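Local coordinates for CEP104 (Gallus gallus, PDB 5JO8), which is a centriolar protein whose TOG domain probably binds tubulin or microtubules, at residues E22-A34 with E43-Y56. Residues are numbered along the deposited sequence; the frame is centred on the assembly and turned at random.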
loop_
_atom_site.group_PDB
_atom_site.type_symbol
_atom_site.label_atom_id
_atom_site.label_comp_id
_atom_site.label_asym_id
_atom_site.label_seq_id
_atom_site.Cartn_x
_atom_site.Cartn_y
_atom_site.Cartn_z
ATOM N N GLU A 22 7.832 -17.154 -29.156
ATOM C CA GLU A 22 8.654 -16.473 -28.164
ATOM C C GLU A 22 8.205 -15.037 -27.931
ATOM O O GLU A 22 7.733 -14.367 -28.843
ATOM C CB GLU A 22 10.123 -16.448 -28.604
ATOM C CG GLU A 22 10.836 -17.774 -28.540
ATOM C CD GLU A 22 12.337 -17.632 -28.744
ATOM O OE1 GLU A 22 12.890 -16.550 -28.433
ATOM O OE2 GLU A 22 12.958 -18.603 -29.217
ATOM N N PRO A 23 8.390 -14.539 -26.699
ATOM C CA PRO A 23 8.199 -13.110 -26.442
ATOM C C PRO A 23 9.282 -12.307 -27.151
ATOM O O PRO A 23 10.322 -12.874 -27.495
ATOM C CB PRO A 23 8.353 -13.004 -24.921
ATOM C CG PRO A 23 9.170 -14.179 -24.533
ATOM C CD PRO A 23 8.818 -15.277 -25.499
ATOM N N GLU A 24 9.042 -11.021 -27.381
ATOM C CA GLU A 24 10.017 -10.191 -28.079
ATOM C C GLU A 24 11.281 -10.023 -27.237
ATOM O O GLU A 24 11.239 -10.164 -26.011
ATOM C CB GLU A 24 9.419 -8.830 -28.438
ATOM C CG GLU A 24 9.031 -7.992 -27.249
ATOM C CD GLU A 24 7.594 -8.212 -26.822
ATOM O OE1 GLU A 24 6.975 -7.240 -26.337
ATOM O OE2 GLU A 24 7.081 -9.342 -26.965
ATOM N N PRO A 25 12.417 -9.738 -27.892
ATOM C CA PRO A 25 13.671 -9.605 -27.151
ATOM C C PRO A 25 13.635 -8.434 -26.176
ATOM O O PRO A 25 12.948 -7.441 -26.421
ATOM C CB PRO A 25 14.704 -9.352 -28.257
ATOM C CG PRO A 25 13.918 -8.796 -29.389
ATOM C CD PRO A 25 12.610 -9.523 -29.339
ATOM N N LEU A 26 14.358 -8.579 -25.071
ATOM C CA LEU A 26 14.501 -7.520 -24.080
ATOM C C LEU A 26 15.348 -6.382 -24.635
ATOM O O LEU A 26 16.397 -6.618 -25.235
ATOM C CB LEU A 26 15.155 -8.068 -22.808
ATOM C CG LEU A 26 14.320 -8.998 -21.924
ATOM C CD1 LEU A 26 15.161 -9.592 -20.810
ATOM C CD2 LEU A 26 13.131 -8.246 -21.341
ATOM N N SER A 27 14.892 -5.149 -24.429
ATOM C CA SER A 27 15.677 -3.972 -24.783
ATOM C C SER A 27 16.985 -3.992 -24.006
ATOM O O SER A 27 17.114 -4.705 -23.010
ATOM C CB SER A 27 14.914 -2.693 -24.440
ATOM O OG SER A 27 15.038 -2.394 -23.060
ATOM N N GLU A 28 17.960 -3.209 -24.455
ATOM C CA GLU A 28 19.241 -3.139 -23.763
ATOM C C GLU A 28 19.056 -2.583 -22.354
ATOM O O GLU A 28 19.755 -2.979 -21.421
ATOM C CB GLU A 28 20.234 -2.278 -24.544
ATOM C CG GLU A 28 20.655 -2.872 -25.877
ATOM C CD GLU A 28 21.615 -1.974 -26.634
ATOM O OE1 GLU A 28 21.670 -0.766 -26.324
ATOM O OE2 GLU A 28 22.317 -2.480 -27.535
ATOM N N LYS A 29 18.103 -1.668 -22.213
ATOM C CA LYS A 29 17.756 -1.092 -20.920
ATOM C C LYS A 29 17.303 -2.193 -19.958
ATOM O O LYS A 29 17.747 -2.254 -18.811
ATOM C CB LYS A 29 16.647 -0.054 -21.106
ATOM C CG LYS A 29 16.476 0.935 -19.964
ATOM C CD LYS A 29 15.558 2.076 -20.392
ATOM C CE LYS A 29 15.444 3.151 -19.320
ATOM N NZ LYS A 29 14.705 2.678 -18.118
ATOM N N ALA A 30 16.438 -3.077 -20.450
ATOM C CA ALA A 30 15.849 -4.133 -19.629
ATOM C C ALA A 30 16.848 -5.194 -19.170
ATOM O O ALA A 30 16.747 -5.698 -18.052
ATOM C CB ALA A 30 14.689 -4.782 -20.366
ATOM N N LEU A 31 17.802 -5.541 -20.030
ATOM C CA LEU A 31 18.787 -6.572 -19.706
ATOM C C LEU A 31 19.594 -6.273 -18.451
ATOM O O LEU A 31 19.797 -7.154 -17.613
ATOM C CB LEU A 31 19.746 -6.799 -20.878
ATOM C CG LEU A 31 19.231 -7.715 -21.981
ATOM C CD1 LEU A 31 20.139 -7.642 -23.195
ATOM C CD2 LEU A 31 19.114 -9.145 -21.475
ATOM N N ARG A 32 20.077 -5.039 -18.333
ATOM C CA ARG A 32 20.871 -4.661 -17.170
ATOM C C ARG A 32 20.015 -4.548 -15.911
ATOM O O ARG A 32 20.370 -5.097 -14.866
ATOM C CB ARG A 32 21.653 -3.365 -17.416
ATOM C CG ARG A 32 20.851 -2.253 -18.063
ATOM C CD ARG A 32 21.598 -0.930 -17.991
ATOM N NE ARG A 32 20.905 0.131 -18.716
ATOM C CZ ARG A 32 21.069 0.371 -20.013
ATOM N NH1 ARG A 32 20.400 1.356 -20.598
ATOM N NH2 ARG A 32 21.902 -0.377 -20.724
ATOM N N GLU A 33 18.888 -3.849 -16.013
ATOM C CA GLU A 33 18.035 -3.633 -14.848
ATOM C C GLU A 33 17.459 -4.949 -14.320
ATOM O O GLU A 33 17.372 -5.154 -13.110
ATOM C CB GLU A 33 16.932 -2.601 -15.133
ATOM C CG GLU A 33 15.862 -3.031 -16.131
ATOM C CD GLU A 33 14.752 -1.997 -16.280
ATOM O OE1 GLU A 33 13.588 -2.391 -16.517
ATOM O OE2 GLU A 33 15.047 -0.788 -16.158
ATOM N N ALA A 34 17.108 -5.855 -15.228
ATOM C CA ALA A 34 16.537 -7.136 -14.829
ATOM C C ALA A 34 17.569 -8.253 -14.664
ATOM O O ALA A 34 17.195 -9.423 -14.576
ATOM C CB ALA A 34 15.456 -7.561 -15.812
ATOM N N GLU A 43 16.292 -15.782 -18.972
ATOM C CA GLU A 43 15.900 -14.677 -19.828
ATOM C C GLU A 43 14.530 -14.885 -20.472
ATOM O O GLU A 43 13.794 -13.916 -20.689
ATOM C CB GLU A 43 16.973 -14.388 -20.886
ATOM C CG GLU A 43 16.637 -13.206 -21.780
ATOM C CD GLU A 43 17.798 -12.762 -22.640
ATOM O OE1 GLU A 43 18.929 -13.238 -22.409
ATOM O OE2 GLU A 43 17.571 -11.931 -23.545
ATOM N N ALA A 44 14.172 -16.136 -20.758
ATOM C CA ALA A 44 12.895 -16.427 -21.411
ATOM C C ALA A 44 11.710 -15.957 -20.564
ATOM O O ALA A 44 10.803 -15.281 -21.062
ATOM C CB ALA A 44 12.772 -17.918 -21.724
ATOM N N LEU A 45 11.734 -16.300 -19.278
ATOM C CA LEU A 45 10.673 -15.885 -18.373
ATOM C C LEU A 45 10.624 -14.366 -18.264
ATOM O O LEU A 45 9.545 -13.775 -18.326
ATOM C CB LEU A 45 10.843 -16.519 -16.987
ATOM C CG LEU A 45 9.727 -16.251 -15.969
ATOM C CD1 LEU A 45 9.602 -17.429 -15.008
ATOM C CD2 LEU A 45 9.983 -14.952 -15.192
ATOM N N VAL A 46 11.779 -13.739 -18.061
ATOM C CA VAL A 46 11.813 -12.285 -17.897
ATOM C C VAL A 46 11.339 -11.581 -19.165
ATOM O O VAL A 46 10.603 -10.592 -19.104
ATOM C CB VAL A 46 13.201 -11.799 -17.424
ATOM C CG1 VAL A 46 13.279 -10.279 -17.429
ATOM C CG2 VAL A 46 13.497 -12.339 -16.037
ATOM N N SER A 47 11.741 -12.103 -20.323
ATOM C CA SER A 47 11.248 -11.565 -21.584
ATOM C C SER A 47 9.727 -11.627 -21.638
ATOM O O SER A 47 9.079 -10.705 -22.147
ATOM C CB SER A 47 11.859 -12.322 -22.770
ATOM O OG SER A 47 13.266 -12.128 -22.806
ATOM N N GLY A 48 9.153 -12.712 -21.122
ATOM C CA GLY A 48 7.705 -12.810 -21.015
ATOM C C GLY A 48 7.121 -11.717 -20.131
ATOM O O GLY A 48 6.146 -11.060 -20.500
ATOM N N ALA A 49 7.721 -11.509 -18.965
ATOM C CA ALA A 49 7.259 -10.467 -18.039
ATOM C C ALA A 49 7.303 -9.060 -18.649
ATOM O O ALA A 49 6.498 -8.193 -18.294
ATOM C CB ALA A 49 8.066 -10.509 -16.739
ATOM N N TYR A 50 8.246 -8.830 -19.558
ATOM C CA TYR A 50 8.402 -7.519 -20.192
ATOM C C TYR A 50 7.653 -7.420 -21.517
ATOM O O TYR A 50 7.692 -6.377 -22.171
ATOM C CB TYR A 50 9.882 -7.212 -20.444
ATOM C CG TYR A 50 10.650 -6.644 -19.266
ATOM C CD1 TYR A 50 10.938 -7.422 -18.156
ATOM C CD2 TYR A 50 11.125 -5.340 -19.286
ATOM C CE1 TYR A 50 11.652 -6.910 -17.091
ATOM C CE2 TYR A 50 11.833 -4.817 -18.223
ATOM C CZ TYR A 50 12.095 -5.605 -17.126
ATOM O OH TYR A 50 12.806 -5.102 -16.056
ATOM N N SER A 51 6.973 -8.493 -21.910
ATOM C CA SER A 51 6.339 -8.560 -23.229
ATOM C C SER A 51 5.215 -7.538 -23.410
ATOM O O SER A 51 4.523 -7.177 -22.459
ATOM C CB SER A 51 5.795 -9.966 -23.493
ATOM O OG SER A 51 5.020 -10.004 -24.685
ATOM N N LYS A 52 5.033 -7.085 -24.644
ATOM C CA LYS A 52 3.907 -6.216 -24.965
ATOM C C LYS A 52 2.610 -7.022 -25.016
ATOM O O LYS A 52 1.516 -6.459 -25.011
ATOM C CB LYS A 52 4.153 -5.467 -26.278
ATOM C CG LYS A 52 5.247 -4.406 -26.182
ATOM C CD LYS A 52 4.913 -3.360 -25.125
ATOM C CE LYS A 52 6.080 -2.411 -24.888
ATOM N NZ LYS A 52 7.280 -3.121 -24.362
ATOM N N SER A 53 2.738 -8.344 -25.042
ATOM C CA SER A 53 1.590 -9.235 -25.013
ATOM C C SER A 53 1.171 -9.534 -23.571
ATOM O O SER A 53 1.944 -10.097 -22.796
ATOM C CB SER A 53 1.929 -10.535 -25.742
ATOM O OG SER A 53 1.015 -11.559 -25.397
ATOM N N TRP A 54 -0.050 -9.160 -23.209
ATOM C CA TRP A 54 -0.497 -9.326 -21.827
ATOM C C TRP A 54 -0.520 -10.781 -21.349
ATOM O O TRP A 54 -0.299 -11.045 -20.168
ATOM C CB TRP A 54 -1.862 -8.658 -21.594
ATOM C CG TRP A 54 -3.021 -9.334 -22.275
ATOM C CD1 TRP A 54 -3.628 -8.945 -23.437
ATOM C CD2 TRP A 54 -3.716 -10.504 -21.831
ATOM N NE1 TRP A 54 -4.653 -9.806 -23.742
ATOM C CE2 TRP A 54 -4.730 -10.770 -22.771
ATOM C CE3 TRP A 54 -3.584 -11.353 -20.724
ATOM C CZ2 TRP A 54 -5.597 -11.848 -22.645
ATOM C CZ3 TRP A 54 -4.445 -12.427 -20.604
ATOM C CH2 TRP A 54 -5.441 -12.664 -21.557
ATOM N N SER A 55 -0.791 -11.726 -22.249
ATOM C CA SER A 55 -0.838 -13.134 -21.859
ATOM C C SER A 55 0.548 -13.649 -21.491
ATOM O O SER A 55 0.687 -14.500 -20.607
ATOM C CB SER A 55 -1.453 -13.993 -22.968
ATOM O OG SER A 55 -0.715 -13.874 -24.170
ATOM N N TYR A 56 1.575 -13.150 -22.172
ATOM C CA TYR A 56 2.943 -13.535 -21.846
ATOM C C TYR A 56 3.316 -12.982 -20.474
ATOM O O TYR A 56 4.036 -13.630 -19.719
ATOM C CB TYR A 56 3.923 -13.018 -22.895
ATOM C CG TYR A 56 4.360 -14.063 -23.897
ATOM C CD1 TYR A 56 4.831 -15.304 -23.479
ATOM C CD2 TYR A 56 4.308 -13.811 -25.258
ATOM C CE1 TYR A 56 5.235 -16.265 -24.389
ATOM C CE2 TYR A 56 4.707 -14.775 -26.182
ATOM C CZ TYR A 56 5.171 -15.996 -25.740
ATOM O OH TYR A 56 5.573 -16.951 -26.647
HETATM O O HOH W 1 9.904 -9.004 -23.919
HETATM O O HOH W 2 15.119 -11.209 -24.632
#
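Glu-24 clasps the turn between helices 43-49 and 54-69 with both carboxylate oxygens; both are met on the syn side, though the donors sit somewhat out of the carboxylate plane. OE1 accepts from Lys-52 N at 2.6 Å with an N-H...O angle of 158°, and OE2 accepts from Ser-51 OG. CG lies between the backbone N and carbonyl carbon (chi1 63°), and a bend at chi2 (-91°) turns the carboxylate to the turn. Ser-51 OG also accepts from Ser-53 N at 2.8 Å, an ST turn, so one hydroxyl joins Glu-24 to the start of helix 54-69.

Beside this clasp, Pro-23 lies over one face of the Tyr-56 ring, its CD 4.1 Å from the centroid in a CH-pi contact, while its CG rests on Ser-47 CB. The two methyls of Leu-26 part: CD2 packs on Tyr-50 CB at 3.5 Å and CD1 meets Val-46 CG1.

Ala-30 and Ala-34 border the Tyr-50 ring, whose OH donates to the anti side of Glu-33 OE1 at 2.9 Å; Phe-89 and the cation-pi partner Arg-93 also tie the ring to helix 77-94. One water donates to Glu-24 O and Ser-47 O; another links Leu-26 N, Glu-43 OE2 and Ser-47 OG.

Segment 22-34 thus lies over helix 43-49 and the turn into helix 54-69, at the N-terminal end of this all-helical TOG domain; the paired donors, with Lys-52 NZ 4.6 Å from Glu-24 OE1, would probably favour the ionised form of Glu-24.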